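Local coordinates for protein endo-1,4-beta-xylanase (Pseudoalteromonas haloplanktis, PDB 1H12) that hydrolyses internal beta-1,4 linkages of xylan as a cold-adapted family 8 glycoside hydrolase, at residues Leu99-Lys104 / Ser163-Tyr168; Tyr148-Leu153 / Ile173-Thr178; Leu183-Ile188 / Tyr194-Thr199; Leu255-Leu258 / Pro262-Gly265; Lys308-Leu313 / Asn362-Glu367. All blocks are in the same frame, centred on the assembly; numbering follows the deposited sequence. Where two conformers were deposited one is given.

In the fold
Contacts 2 and 5 are buried helix-helix packing and purely apolar across their segments. They lie on opposite sides of the chain's centre. Contact 1 is mixed: a buried aromatic pair beside a more exposed salt bridge. It adjoins contact 2: 99-104 packs on 148-153, and 163-168 leads into the helix that carries 173-178. Contact 3 follows that helix directly and is a surface contact, polar and watered. Contact 4 is a buried loop contact that combines a backbone hydrogen bond with packing round V263. Contacts 3 and 4 touch, with T199 and N197 of one meeting S256 and R257 of the other. Contact 5 stands apart from the other four.

Contact 1: Leu99-Lys104 / Ser163-Tyr168; sequences LWRFAK and SGEFNY
R101 NE meets E165 OE2 at 2.7 Å, the shorter arm of a two-point salt bridge. The second arm runs from R101 NH2 to E165 OE1 at 2.9 Å and is almost straight. The arginine grips side-on, one nitrogen to each oxygen. Both oxygens use their syn lone pairs. Guanidinium and carboxylate are nearly coplanar, 3° apart, which lets both N-H groups point straight at the oxygens. The R101 chain bends at chi3 (-53°), which turns NE and NH2 toward E165. R101 NH1 has other partners, N98 OD1 and the carbonyl of K60, so the guanidinium is held from more than one direction.

Beside the bridge lies an aromatic pair. W100 points the edge of its five-membered ring at F166 in a T-shaped stack. W100 CD1 stands over the centre of the F166 ring, 3.6 Å from F166 CD1. The planes meet at 63°. E165 CG lies over the opposite face of the same ring, toward its rim. R101 CB sits at the ring edge, 3.8 Å from F166 CZ. W100 NE1 bonds to D171 OD2, which fixes the indole.

The contact ties helix 93-107 to the loop between helices 143-160 and 168-182. W100 also reaches L153 on helix 143-160 and M84 on helix 77-89, while R101 borders strand 58-66.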
# COMPACT_ATOMS: atom_id res chain seq x y z
N LEU A 99 -5.28 -10.98 12.66
CA LEU A 99 -4.49 -10.96 11.44
C LEU A 99 -3.01 -11.14 11.72
O LEU A 99 -2.31 -11.86 10.99
CB LEU A 99 -4.71 -9.62 10.69
CG LEU A 99 -6.09 -9.42 10.08
CD1 LEU A 99 -6.14 -8.02 9.48
CD2 LEU A 99 -6.42 -10.45 9.01
N TRP A 100 -2.48 -10.47 12.74
CA TRP A 100 -1.05 -10.57 13.03
C TRP A 100 -0.69 -11.99 13.50
O TRP A 100 0.34 -12.54 13.11
CB TRP A 100 -0.61 -9.50 14.04
CG TRP A 100 0.82 -9.55 14.41
CD1 TRP A 100 1.31 -9.60 15.66
CD2 TRP A 100 1.97 -9.65 13.53
NE1 TRP A 100 2.67 -9.72 15.64
CE2 TRP A 100 3.09 -9.75 14.34
CE3 TRP A 100 2.17 -9.65 12.13
CZ2 TRP A 100 4.37 -9.94 13.80
CZ3 TRP A 100 3.42 -9.81 11.62
CH2 TRP A 100 4.52 -9.97 12.45
N ARG A 101 -1.59 -12.61 14.29
CA ARG A 101 -1.33 -13.95 14.72
C ARG A 101 -1.15 -14.88 13.53
O ARG A 101 -0.28 -15.77 13.51
CB ARG A 101 -2.48 -14.45 15.61
CG ARG A 101 -2.14 -15.68 16.44
CD ARG A 101 -3.33 -16.27 17.21
NE ARG A 101 -3.98 -15.24 17.99
CZ ARG A 101 -5.12 -14.62 17.69
NH1 ARG A 101 -5.96 -15.10 16.77
NH2 ARG A 101 -5.46 -13.51 18.35
N PHE A 102 -2.01 -14.72 12.52
CA PHE A 102 -1.92 -15.52 11.30
C PHE A 102 -0.62 -15.29 10.58
O PHE A 102 0.05 -16.22 10.12
CB PHE A 102 -3.09 -15.17 10.39
CG PHE A 102 -3.16 -15.99 9.13
CD1 PHE A 102 -2.39 -15.67 8.00
CD2 PHE A 102 -3.99 -17.10 9.07
CE1 PHE A 102 -2.44 -16.45 6.89
CE2 PHE A 102 -4.02 -17.88 7.92
CZ PHE A 102 -3.25 -17.55 6.85
N ALA A 103 -0.25 -14.04 10.42
CA ALA A 103 0.97 -13.70 9.67
C ALA A 103 2.19 -14.32 10.35
O ALA A 103 3.02 -14.96 9.68
CB ALA A 103 1.13 -12.19 9.58
N LYS A 104 2.32 -14.11 11.65
CA LYS A 104 3.48 -14.57 12.35
C LYS A 104 3.58 -16.09 12.37
O LYS A 104 4.67 -16.65 12.28
CB LYS A 104 3.51 -13.92 13.75
CG LYS A 104 4.73 -14.06 14.53
CD LYS A 104 4.62 -13.20 15.88
CE LYS A 104 5.86 -13.35 16.65
NZ LYS A 104 5.68 -12.67 17.90
N SER A 163 1.79 -5.26 26.53
CA SER A 163 1.67 -6.26 27.61
C SER A 163 0.53 -7.25 27.40
O SER A 163 0.24 -8.04 28.30
CB SER A 163 1.35 -5.47 28.91
OG SER A 163 2.42 -4.68 29.30
N GLY A 164 -0.11 -7.23 26.25
CA GLY A 164 -1.16 -8.18 25.88
C GLY A 164 -0.60 -9.40 25.20
O GLY A 164 0.50 -9.87 25.44
N GLU A 165 -1.40 -9.93 24.25
CA GLU A 165 -0.97 -11.07 23.49
C GLU A 165 0.39 -10.87 22.82
O GLU A 165 1.20 -11.76 22.81
CB GLU A 165 -2.03 -11.44 22.44
CG GLU A 165 -1.63 -12.63 21.59
CD GLU A 165 -2.69 -13.16 20.62
OE1 GLU A 165 -3.71 -12.47 20.40
OE2 GLU A 165 -2.39 -14.23 19.99
N PHE A 166 0.57 -9.69 22.24
CA PHE A 166 1.77 -9.36 21.49
C PHE A 166 2.57 -8.26 22.10
O PHE A 166 2.01 -7.24 22.57
CB PHE A 166 1.40 -8.96 20.06
CG PHE A 166 0.73 -10.06 19.31
CD1 PHE A 166 1.45 -11.15 18.92
CD2 PHE A 166 -0.59 -10.01 18.97
CE1 PHE A 166 0.87 -12.18 18.24
CE2 PHE A 166 -1.19 -11.05 18.29
CZ PHE A 166 -0.49 -12.12 17.92
N ASN A 167 3.89 -8.42 22.01
CA ASN A 167 4.81 -7.29 22.20
C ASN A 167 4.96 -6.70 20.81
O ASN A 167 5.85 -7.08 20.05
CB ASN A 167 6.13 -7.74 22.80
CG ASN A 167 6.98 -6.58 23.20
OD1 ASN A 167 7.02 -5.57 22.55
ND2 ASN A 167 7.66 -6.74 24.32
N TYR A 168 4.01 -5.83 20.44
CA TYR A 168 4.00 -5.25 19.13
C TYR A 168 5.31 -4.59 18.81
O TYR A 168 5.78 -4.64 17.65
CB TYR A 168 2.88 -4.24 18.98
CG TYR A 168 1.48 -4.70 19.29
CD1 TYR A 168 0.80 -5.61 18.46
CD2 TYR A 168 0.81 -4.22 20.39
CE1 TYR A 168 -0.49 -5.98 18.72
CE2 TYR A 168 -0.50 -4.59 20.65
CZ TYR A 168 -1.14 -5.48 19.83
OH TYR A 168 -2.44 -5.86 20.14

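Contact 2: Tyr148-Leu153 / Ile173-Thr178; sequences YFAFAL and ITMLNT
A150 and M175 mark the closest pass of two helices in an alpha-alpha hairpin. Their CA atoms are 5.6 Å apart. Helices 143-160 and 168-182 follow each other in the chain. Their segments 148-153 and 173-178 run nearly antiparallel, with axes at 154°. The axes of these short segments approach to 8.7 Å.

All the side-chain contacts are apolar. The first group centres on the methyl of A150. M175 CG lies 3.8 Å from A150 CB. L176 CD2 lies 3.7 Å from the same A150 CB. The small side chain is thus met by two larger ones from the facing helix, and this lets the backbones come close.

The second group is methionine against phenylalanine. M175 has CG anti to its own backbone N (chi1 -168°). Its chain then bends at chi2 and chi3, which brings the terminal methyl CE to F149. M175 CE is 3.7 Å from F149 CB and 4.0 Å from F149 CD2. It approaches the ring obliquely, near its root.

F212 of helix 206-215 packs on A150 and L176, and W100 and Y122 touch M175. With every touching residue buried and no polar group joining the two segments, the hairpin is held here by shape and by exclusion of water.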
# COMPACT_ATOMS: atom_id res chain seq x y z
N TYR A 148 4.52 -2.56 5.46
CA TYR A 148 3.26 -2.28 6.13
C TYR A 148 3.15 -3.01 7.46
O TYR A 148 2.58 -2.47 8.41
CB TYR A 148 2.06 -2.55 5.23
CG TYR A 148 1.63 -1.40 4.35
CD1 TYR A 148 0.71 -0.48 4.80
CD2 TYR A 148 2.13 -1.25 3.06
CE1 TYR A 148 0.24 0.51 3.99
CE2 TYR A 148 1.69 -0.22 2.25
CZ TYR A 148 0.73 0.66 2.72
OH TYR A 148 0.22 1.67 1.93
N PHE A 149 3.65 -4.27 7.56
CA PHE A 149 3.60 -4.93 8.84
C PHE A 149 4.36 -4.13 9.89
O PHE A 149 3.88 -3.95 11.02
CB PHE A 149 4.22 -6.35 8.80
CG PHE A 149 3.43 -7.44 8.11
CD1 PHE A 149 2.07 -7.63 8.34
CD2 PHE A 149 4.06 -8.36 7.30
CE1 PHE A 149 1.39 -8.68 7.79
CE2 PHE A 149 3.37 -9.42 6.74
CZ PHE A 149 2.03 -9.57 6.98
N ALA A 150 5.59 -3.69 9.54
CA ALA A 150 6.37 -2.91 10.51
C ALA A 150 5.65 -1.64 10.92
O ALA A 150 5.59 -1.29 12.10
CB ALA A 150 7.72 -2.58 9.92
N PHE A 151 5.12 -0.94 9.93
CA PHE A 151 4.36 0.28 10.16
C PHE A 151 3.18 0.01 11.12
O PHE A 151 2.97 0.72 12.11
CB PHE A 151 3.88 0.85 8.84
CG PHE A 151 3.05 2.09 8.99
CD1 PHE A 151 3.61 3.33 9.30
CD2 PHE A 151 1.68 2.04 8.81
CE1 PHE A 151 2.87 4.45 9.48
CE2 PHE A 151 0.90 3.16 8.96
CZ PHE A 151 1.49 4.38 9.31
N ALA A 152 2.38 -0.99 10.78
CA ALA A 152 1.22 -1.28 11.57
C ALA A 152 1.55 -1.69 12.99
O ALA A 152 0.89 -1.26 13.95
CB ALA A 152 0.40 -2.37 10.86
N LEU A 153 2.59 -2.50 13.17
CA LEU A 153 3.03 -2.96 14.48
C LEU A 153 3.54 -1.82 15.36
O LEU A 153 3.27 -1.77 16.57
CB LEU A 153 4.06 -4.07 14.33
CG LEU A 153 3.50 -5.40 13.84
CD1 LEU A 153 4.63 -6.25 13.28
CD2 LEU A 153 2.74 -6.15 14.93
N ILE A 173 10.32 -4.10 15.60
CA ILE A 173 11.75 -3.94 15.45
C ILE A 173 12.34 -5.15 14.75
O ILE A 173 13.23 -5.01 13.91
CB ILE A 173 12.45 -3.65 16.79
CG1 ILE A 173 11.88 -2.34 17.39
CG2 ILE A 173 13.94 -3.66 16.66
CD1 ILE A 173 11.97 -1.19 16.57
N THR A 174 11.85 -6.36 15.05
CA THR A 174 12.26 -7.54 14.34
C THR A 174 11.96 -7.39 12.85
O THR A 174 12.80 -7.72 11.99
CB THR A 174 11.56 -8.76 14.93
OG1 THR A 174 11.99 -8.92 16.29
CG2 THR A 174 11.88 -10.03 14.16
N MET A 175 10.76 -6.92 12.52
CA MET A 175 10.38 -6.71 11.13
C MET A 175 11.28 -5.69 10.45
O MET A 175 11.72 -5.91 9.31
CB MET A 175 8.91 -6.26 11.07
CG MET A 175 8.32 -6.29 9.68
SD MET A 175 8.08 -7.95 8.98
CE MET A 175 6.88 -8.60 10.16
N LEU A 176 11.59 -4.57 11.10
CA LEU A 176 12.50 -3.56 10.52
C LEU A 176 13.88 -4.17 10.26
O LEU A 176 14.49 -3.90 9.23
CB LEU A 176 12.62 -2.35 11.43
CG LEU A 176 11.39 -1.48 11.55
CD1 LEU A 176 11.71 -0.32 12.51
CD2 LEU A 176 10.97 -0.91 10.21
N ASN A 177 14.35 -4.98 11.22
CA ASN A 177 15.68 -5.60 10.98
C ASN A 177 15.64 -6.55 9.81
O ASN A 177 16.59 -6.61 9.03
CB ASN A 177 16.10 -6.32 12.26
CG ASN A 177 16.57 -5.35 13.34
OD1 ASN A 177 16.77 -4.20 13.10
ND2 ASN A 177 16.62 -5.84 14.56
N THR A 178 14.53 -7.30 9.67
CA THR A 178 14.36 -8.15 8.51
C THR A 178 14.38 -7.35 7.21
O THR A 178 15.00 -7.74 6.23
CB THR A 178 13.10 -8.99 8.66
OG1 THR A 178 13.32 -9.92 9.73
CG2 THR A 178 12.72 -9.72 7.38

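Contact 3: Leu183-Ile188 / Tyr194-Thr199; sequences LMENQI and YIDNLT
E185 OE1 takes the backbone N-H of N197 at 2.8 Å, on its syn lone pair and with an angle of 162° at the hydrogen. This is the firm point of the contact. The E185 chain is fully extended, with CG anti to the backbone N (chi1 -173°), and so spans the gap to the 194-199 loop. E185 OE1 also packs 3.4 Å from D196 CA. A smaller van der Waals touch lies further along, where the I188 CG2 methyl meets the hydroxyl side of T199, with T199 OG1 at 3.7 Å and T199 CB just beyond. That hydroxyl is bonded to I189 O and H204 NE2.

Between these two points the segments stand apart and water fills in. Water 1 donates to E185 OE1 and accepts from L198 N. Water 2 bonds to I188 O at 2.9 Å, while its arm to L198 O is long, 3.3 Å. E185 itself opens the type I' turn of the hairpin formed by strands 184-185 and 188-189.

The carboxylates of E185 and D196 are near each other, with E185 OE1 3.9 Å from D196 OD1. D196 OD1 forms a salt bridge to R190, which probably offsets that repulsion. The join rests on one carboxylate oxygen, E185 OE1, which takes the N197 N-H directly and reaches the L198 N-H through water 1.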
# COMPACT_ATOMS: atom_id res chain seq x y z
N LEU A 183 15.76 -7.26 2.66
CA LEU A 183 14.86 -6.68 1.66
C LEU A 183 15.32 -5.33 1.14
O LEU A 183 14.53 -4.64 0.50
CB LEU A 183 13.42 -6.61 2.17
CG LEU A 183 12.84 -7.91 2.76
CD1 LEU A 183 11.46 -7.66 3.26
CD2 LEU A 183 12.86 -9.01 1.73
N MET A 184 16.58 -4.97 1.34
CA MET A 184 17.13 -3.70 0.93
C MET A 184 18.38 -3.90 0.07
O MET A 184 19.18 -4.82 0.30
CB MET A 184 17.50 -2.81 2.13
CG MET A 184 16.33 -2.25 2.88
SD MET A 184 15.72 -0.81 1.88
CE MET A 184 14.37 -0.23 2.84
N GLU A 185 18.57 -3.04 -0.89
CA GLU A 185 19.86 -2.92 -1.61
C GLU A 185 20.22 -1.45 -1.60
O GLU A 185 19.52 -0.61 -2.13
CB GLU A 185 19.81 -3.40 -3.03
CG GLU A 185 21.21 -3.40 -3.65
CD GLU A 185 21.30 -3.80 -5.07
OE1 GLU A 185 20.35 -4.10 -5.75
OE2 GLU A 185 22.45 -3.80 -5.59
N ASN A 186 21.37 -1.12 -1.01
CA ASN A 186 21.82 0.28 -1.00
C ASN A 186 20.71 1.20 -0.47
O ASN A 186 20.50 2.28 -1.04
CB ASN A 186 22.27 0.75 -2.44
CG ASN A 186 23.39 -0.14 -3.11
OD1 ASN A 186 24.20 -0.77 -2.38
ND2 ASN A 186 23.35 -0.27 -4.51
N GLN A 187 19.97 0.78 0.57
CA GLN A 187 18.96 1.61 1.21
C GLN A 187 17.74 1.88 0.31
O GLN A 187 17.01 2.78 0.61
CB GLN A 187 19.56 2.88 1.77
CG GLN A 187 20.53 2.60 2.94
CD GLN A 187 21.19 3.81 3.48
OE1 GLN A 187 21.67 4.62 2.68
NE2 GLN A 187 21.07 4.09 4.75
N ILE A 188 17.54 1.05 -0.70
CA ILE A 188 16.35 1.07 -1.54
C ILE A 188 15.66 -0.28 -1.43
O ILE A 188 16.27 -1.35 -1.60
CB ILE A 188 16.69 1.37 -2.99
CG1 ILE A 188 17.22 2.84 -3.09
CG2 ILE A 188 15.47 1.23 -3.86
CD1 ILE A 188 17.72 3.21 -4.37
N TYR A 194 16.63 -11.84 -4.76
CA TYR A 194 17.40 -12.61 -5.75
C TYR A 194 17.77 -11.83 -6.98
O TYR A 194 18.42 -12.39 -7.87
CB TYR A 194 16.64 -13.85 -6.13
CG TYR A 194 16.28 -14.74 -4.97
CD1 TYR A 194 17.20 -15.56 -4.36
CD2 TYR A 194 15.02 -14.67 -4.40
CE1 TYR A 194 16.90 -16.28 -3.25
CE2 TYR A 194 14.69 -15.39 -3.29
CZ TYR A 194 15.63 -16.22 -2.72
OH TYR A 194 15.30 -16.96 -1.60
N ILE A 195 17.38 -10.56 -7.06
CA ILE A 195 17.65 -9.73 -8.23
C ILE A 195 18.16 -8.39 -7.74
O ILE A 195 17.57 -7.80 -6.84
CB ILE A 195 16.38 -9.50 -9.09
CG1 ILE A 195 15.68 -10.80 -9.40
CG2 ILE A 195 16.76 -8.72 -10.33
CD1 ILE A 195 14.33 -10.61 -10.08
N ASP A 196 19.30 -7.94 -8.27
CA ASP A 196 19.85 -6.64 -7.89
C ASP A 196 19.48 -5.57 -8.89
O ASP A 196 18.97 -5.83 -9.96
CB ASP A 196 21.37 -6.78 -7.73
CG ASP A 196 21.75 -7.63 -6.59
OD1 ASP A 196 20.97 -7.96 -5.67
OD2 ASP A 196 22.94 -8.03 -6.55
N ASN A 197 19.69 -4.33 -8.49
CA ASN A 197 19.34 -3.16 -9.32
C ASN A 197 17.88 -3.22 -9.70
O ASN A 197 17.54 -2.93 -10.86
CB ASN A 197 20.26 -3.01 -10.49
CG ASN A 197 20.09 -1.70 -11.21
OD1 ASN A 197 19.70 -0.68 -10.59
ND2 ASN A 197 20.45 -1.65 -12.48
N LEU A 198 17.00 -3.51 -8.75
CA LEU A 198 15.58 -3.62 -9.07
C LEU A 198 14.69 -3.20 -7.91
O LEU A 198 14.82 -3.77 -6.79
CB LEU A 198 15.24 -5.03 -9.51
CG LEU A 198 13.83 -5.24 -10.02
CD1 LEU A 198 13.60 -4.43 -11.27
CD2 LEU A 198 13.55 -6.73 -10.23
N THR A 199 13.83 -2.26 -8.15
CA THR A 199 12.84 -1.87 -7.18
C THR A 199 11.47 -1.81 -7.87
O THR A 199 11.36 -1.98 -9.07
CB THR A 199 13.24 -0.58 -6.46
OG1 THR A 199 12.42 -0.35 -5.31
CG2 THR A 199 13.14 0.65 -7.35
O HOH W 1 17.62 -4.22 -5.99
O HOH W 2 16.38 -2.32 -4.31

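Contact 4: Leu255-Leu258 / Pro262-Gly265; sequences LSRL and PVIG
L255 and V263 meet across a short chain reversal, where two loop segments come together in a single beta bridge. The bridge pairs S256 with P262, whose CA atoms are 4.3 Å apart. Neither segment counts as a regular strand. Both belong to the long loop region between helix 219-243 and strand 277-278.

V263 is the side chain that does most of the touching. It points toward 255-258, and its CG2 branch is the working one. CG2 sits anti to the carbonyl carbon, beside the backbone N of V263. From there V263 CG2 reaches L255 CB at 3.8 Å. The same methyl lies over one face of the R257 guanidinium, with V263 CG2 3.8 Å from R257 NE. The valine branch stands across the arginine chain. R257 bends at chi2 (-58°), which folds its chain back over the valine. Its NH1 bonds to the carbonyl of N197, so the group is anchored beyond this contact.

S256 and P262 both point away from the facing segment. Both also touch H239 of helix 219-243. S256 OG donates to the carbonyl oxygen of its neighbour, R257 O, at 2.8 Å. P262 makes its contact through its backbone carbon instead: P262 CA gives a CH···O contact to L255 O at 3.6 Å.

The carbonyl of L255 is also bonded by T253 OG1. The bond from V263 N to L255 O is 3.1 Å long and nearly straight at the hydrogen, 173°, but the nitrogen stands above the carbonyl plane, 50° out of it.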
# COMPACT_ATOMS: atom_id res chain seq x y z
N LEU A 255 8.01 -1.78 -12.48
CA LEU A 255 9.37 -2.01 -12.06
C LEU A 255 10.27 -0.88 -12.53
O LEU A 255 10.06 -0.27 -13.57
CB LEU A 255 9.91 -3.34 -12.61
CG LEU A 255 9.23 -4.58 -12.05
CD1 LEU A 255 9.71 -5.82 -12.76
CD2 LEU A 255 9.44 -4.72 -10.54
N SER A 256 11.33 -0.63 -11.74
CA SER A 256 12.29 0.40 -12.00
C SER A 256 13.68 -0.04 -11.60
O SER A 256 13.86 -0.79 -10.61
CB SER A 256 11.93 1.66 -11.17
OG SER A 256 12.81 2.75 -11.36
N ARG A 257 14.68 0.47 -12.28
CA ARG A 257 16.04 0.39 -11.80
C ARG A 257 16.25 1.38 -10.67
O ARG A 257 15.40 2.23 -10.39
CB ARG A 257 17.04 0.67 -12.96
CG ARG A 257 16.82 -0.28 -14.11
CD ARG A 257 16.97 -1.70 -13.65
NE ARG A 257 17.01 -2.68 -14.74
CZ ARG A 257 17.17 -3.96 -14.55
NH1 ARG A 257 17.29 -4.45 -13.32
NH2 ARG A 257 17.19 -4.81 -15.57
N LEU A 258 17.40 1.30 -9.99
CA LEU A 258 17.64 2.13 -8.81
C LEU A 258 17.86 3.58 -9.12
O LEU A 258 17.77 4.41 -8.25
CB LEU A 258 18.75 1.52 -7.97
CG LEU A 258 18.49 0.14 -7.43
CD1 LEU A 258 19.54 -0.22 -6.39
CD2 LEU A 258 17.15 -0.16 -6.93
N PRO A 262 12.41 3.14 -15.77
CA PRO A 262 11.53 1.98 -15.95
C PRO A 262 12.27 0.79 -16.51
O PRO A 262 13.07 0.92 -17.44
CB PRO A 262 10.45 2.49 -16.90
CG PRO A 262 10.40 3.98 -16.62
CD PRO A 262 11.84 4.36 -16.39
N VAL A 263 11.92 -0.39 -16.03
CA VAL A 263 12.39 -1.62 -16.61
C VAL A 263 11.56 -1.89 -17.86
O VAL A 263 10.35 -1.84 -17.82
CB VAL A 263 12.24 -2.76 -15.62
CG1 VAL A 263 12.42 -4.12 -16.28
CG2 VAL A 263 13.19 -2.59 -14.47
N ILE A 264 12.25 -2.19 -18.99
CA ILE A 264 11.57 -2.39 -20.25
C ILE A 264 11.40 -3.88 -20.51
O ILE A 264 12.41 -4.61 -20.63
CB ILE A 264 12.33 -1.65 -21.40
CG1 ILE A 264 12.52 -0.19 -21.09
CG2 ILE A 264 11.60 -1.85 -22.70
CD1 ILE A 264 11.30 0.62 -20.75
N GLY A 265 10.17 -4.32 -20.70
CA GLY A 265 9.90 -5.70 -21.02
C GLY A 265 10.11 -6.64 -19.86
O GLY A 265 10.00 -6.26 -18.68

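Contact 5: Lys308-Leu313 / Asn362-Glu367; sequences KALGFL and NEFFNE
L310 meets F364 where helix 300-318 packs on helix 358-369. Both helices belong to the mainly helical fold of family 8, whose clan is built on an (alpha/alpha)6 barrel. The contact is buried and apolar across the segments.

Along 308-313, L310 comes first and carries most of the contact. Its CB points toward the other helix. CG lies beside the backbone N, anti to the carbonyl carbon (chi1 -64°), and CD2 then stands over the middle of the F364 ring. This is a CH-pi contact, with L310 CD2 3.8 Å from the centroid of the F364 ring and only 11° off the ring normal. The base of L310 joins in, since L310 CB is 3.9 Å from F364 CE2. The leucine and phenylalanine lie alongside each other with their ends pointing opposite ways. I286 of helix 283-296 touches L310 as well.

One turn on from L310, L313 comes back to the contact. L313 CB sits at the edge of the F364 ring, near the ring plane, 4.3 Å from F364 CZ. The phenylalanine is therefore met over a face by one leucine and at the rim by the next. N348 of helix 342-351 touches L310, L313 and F364, so a third helix borders the contact.

The sugar pocket is some way off: the side chain of L313 is about 14 Å from the bound xylose. The ring tip also meets main chain, with F364 CZ lying 3.7 Å from L310 O.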
# COMPACT_ATOMS: atom_id res chain seq x y z
N LYS A 308 0.48 15.58 -13.27
CA LYS A 308 0.71 15.06 -14.61
C LYS A 308 0.09 13.66 -14.76
O LYS A 308 -0.39 13.32 -15.87
CB LYS A 308 2.19 15.06 -14.96
CG LYS A 308 2.77 16.45 -15.10
CD LYS A 308 4.32 16.42 -15.07
CE LYS A 308 5.08 15.62 -16.05
NZ LYS A 308 4.78 16.25 -17.42
N ALA A 309 0.15 12.82 -13.74
CA ALA A 309 -0.42 11.46 -13.84
C ALA A 309 -1.93 11.55 -13.98
O ALA A 309 -2.53 10.88 -14.83
CB ALA A 309 -0.02 10.64 -12.65
N LEU A 310 -2.57 12.31 -13.10
CA LEU A 310 -4.02 12.50 -13.18
C LEU A 310 -4.41 13.15 -14.50
O LEU A 310 -5.43 12.82 -15.10
CB LEU A 310 -4.55 13.29 -11.98
CG LEU A 310 -4.38 12.61 -10.63
CD1 LEU A 310 -4.96 13.54 -9.56
CD2 LEU A 310 -5.08 11.31 -10.55
N GLY A 311 -3.59 14.09 -14.95
CA GLY A 311 -3.84 14.71 -16.25
C GLY A 311 -3.81 13.70 -17.36
O GLY A 311 -4.67 13.75 -18.28
N PHE A 312 -2.85 12.79 -17.35
CA PHE A 312 -2.83 11.74 -18.37
C PHE A 312 -4.08 10.88 -18.29
O PHE A 312 -4.70 10.57 -19.31
CB PHE A 312 -1.59 10.84 -18.27
CG PHE A 312 -1.69 9.70 -19.24
CD1 PHE A 312 -1.38 9.90 -20.57
CD2 PHE A 312 -2.23 8.49 -18.84
CE1 PHE A 312 -1.61 8.83 -21.50
CE2 PHE A 312 -2.44 7.48 -19.75
CZ PHE A 312 -2.14 7.65 -21.08
N LEU A 313 -4.48 10.47 -17.08
CA LEU A 313 -5.64 9.61 -16.98
C LEU A 313 -6.91 10.31 -17.50
O LEU A 313 -7.74 9.69 -18.16
CB LEU A 313 -5.80 9.10 -15.56
CG LEU A 313 -4.67 8.14 -15.11
CD1 LEU A 313 -4.90 7.82 -13.61
CD2 LEU A 313 -4.68 6.84 -15.88
N ASN A 362 -12.19 17.72 -7.93
CA ASN A 362 -13.60 17.47 -7.93
C ASN A 362 -13.94 16.21 -8.65
O ASN A 362 -14.76 15.43 -8.16
CB ASN A 362 -14.38 18.69 -8.50
N GLU A 363 -13.40 16.02 -9.82
CA GLU A 363 -13.74 14.87 -10.62
C GLU A 363 -13.23 13.57 -10.00
O GLU A 363 -14.02 12.63 -9.84
CB GLU A 363 -13.11 14.98 -11.99
N PHE A 364 -11.94 13.48 -9.68
CA PHE A 364 -11.38 12.23 -9.15
C PHE A 364 -11.99 11.94 -7.78
O PHE A 364 -12.29 10.79 -7.47
CB PHE A 364 -9.88 12.23 -9.11
CG PHE A 364 -9.22 12.02 -10.47
CD1 PHE A 364 -8.97 10.73 -10.89
CD2 PHE A 364 -8.92 13.07 -11.30
CE1 PHE A 364 -8.42 10.50 -12.15
CE2 PHE A 364 -8.37 12.85 -12.57
CZ PHE A 364 -8.15 11.54 -12.97
N PHE A 365 -12.21 12.96 -6.96
CA PHE A 365 -12.74 12.67 -5.66
C PHE A 365 -14.18 12.15 -5.75
O PHE A 365 -14.56 11.17 -5.10
CB PHE A 365 -12.69 13.86 -4.71
CG PHE A 365 -13.08 13.45 -3.33
CD1 PHE A 365 -12.14 12.86 -2.50
CD2 PHE A 365 -14.38 13.54 -2.87
CE1 PHE A 365 -12.51 12.39 -1.26
CE2 PHE A 365 -14.72 13.07 -1.60
CZ PHE A 365 -13.78 12.49 -0.83
N ASN A 366 -15.00 12.83 -6.56
CA ASN A 366 -16.39 12.41 -6.69
C ASN A 366 -16.55 11.05 -7.33
O ASN A 366 -17.44 10.28 -6.97
CB ASN A 366 -17.23 13.52 -7.32
CG ASN A 366 -17.46 14.63 -6.27
OD1 ASN A 366 -18.02 14.34 -5.27
ND2 ASN A 366 -16.91 15.78 -6.44
N GLU A 367 -15.67 10.69 -8.26
CA GLU A 367 -15.70 9.36 -8.85
C GLU A 367 -15.43 8.30 -7.80
O GLU A 367 -15.93 7.17 -7.94
CB GLU A 367 -14.73 9.22 -10.00
CG GLU A 367 -15.22 10.02 -11.19
CD GLU A 367 -14.37 9.90 -12.40
OE1 GLU A 367 -13.56 8.92 -12.41
OE2 GLU A 367 -14.57 10.76 -13.36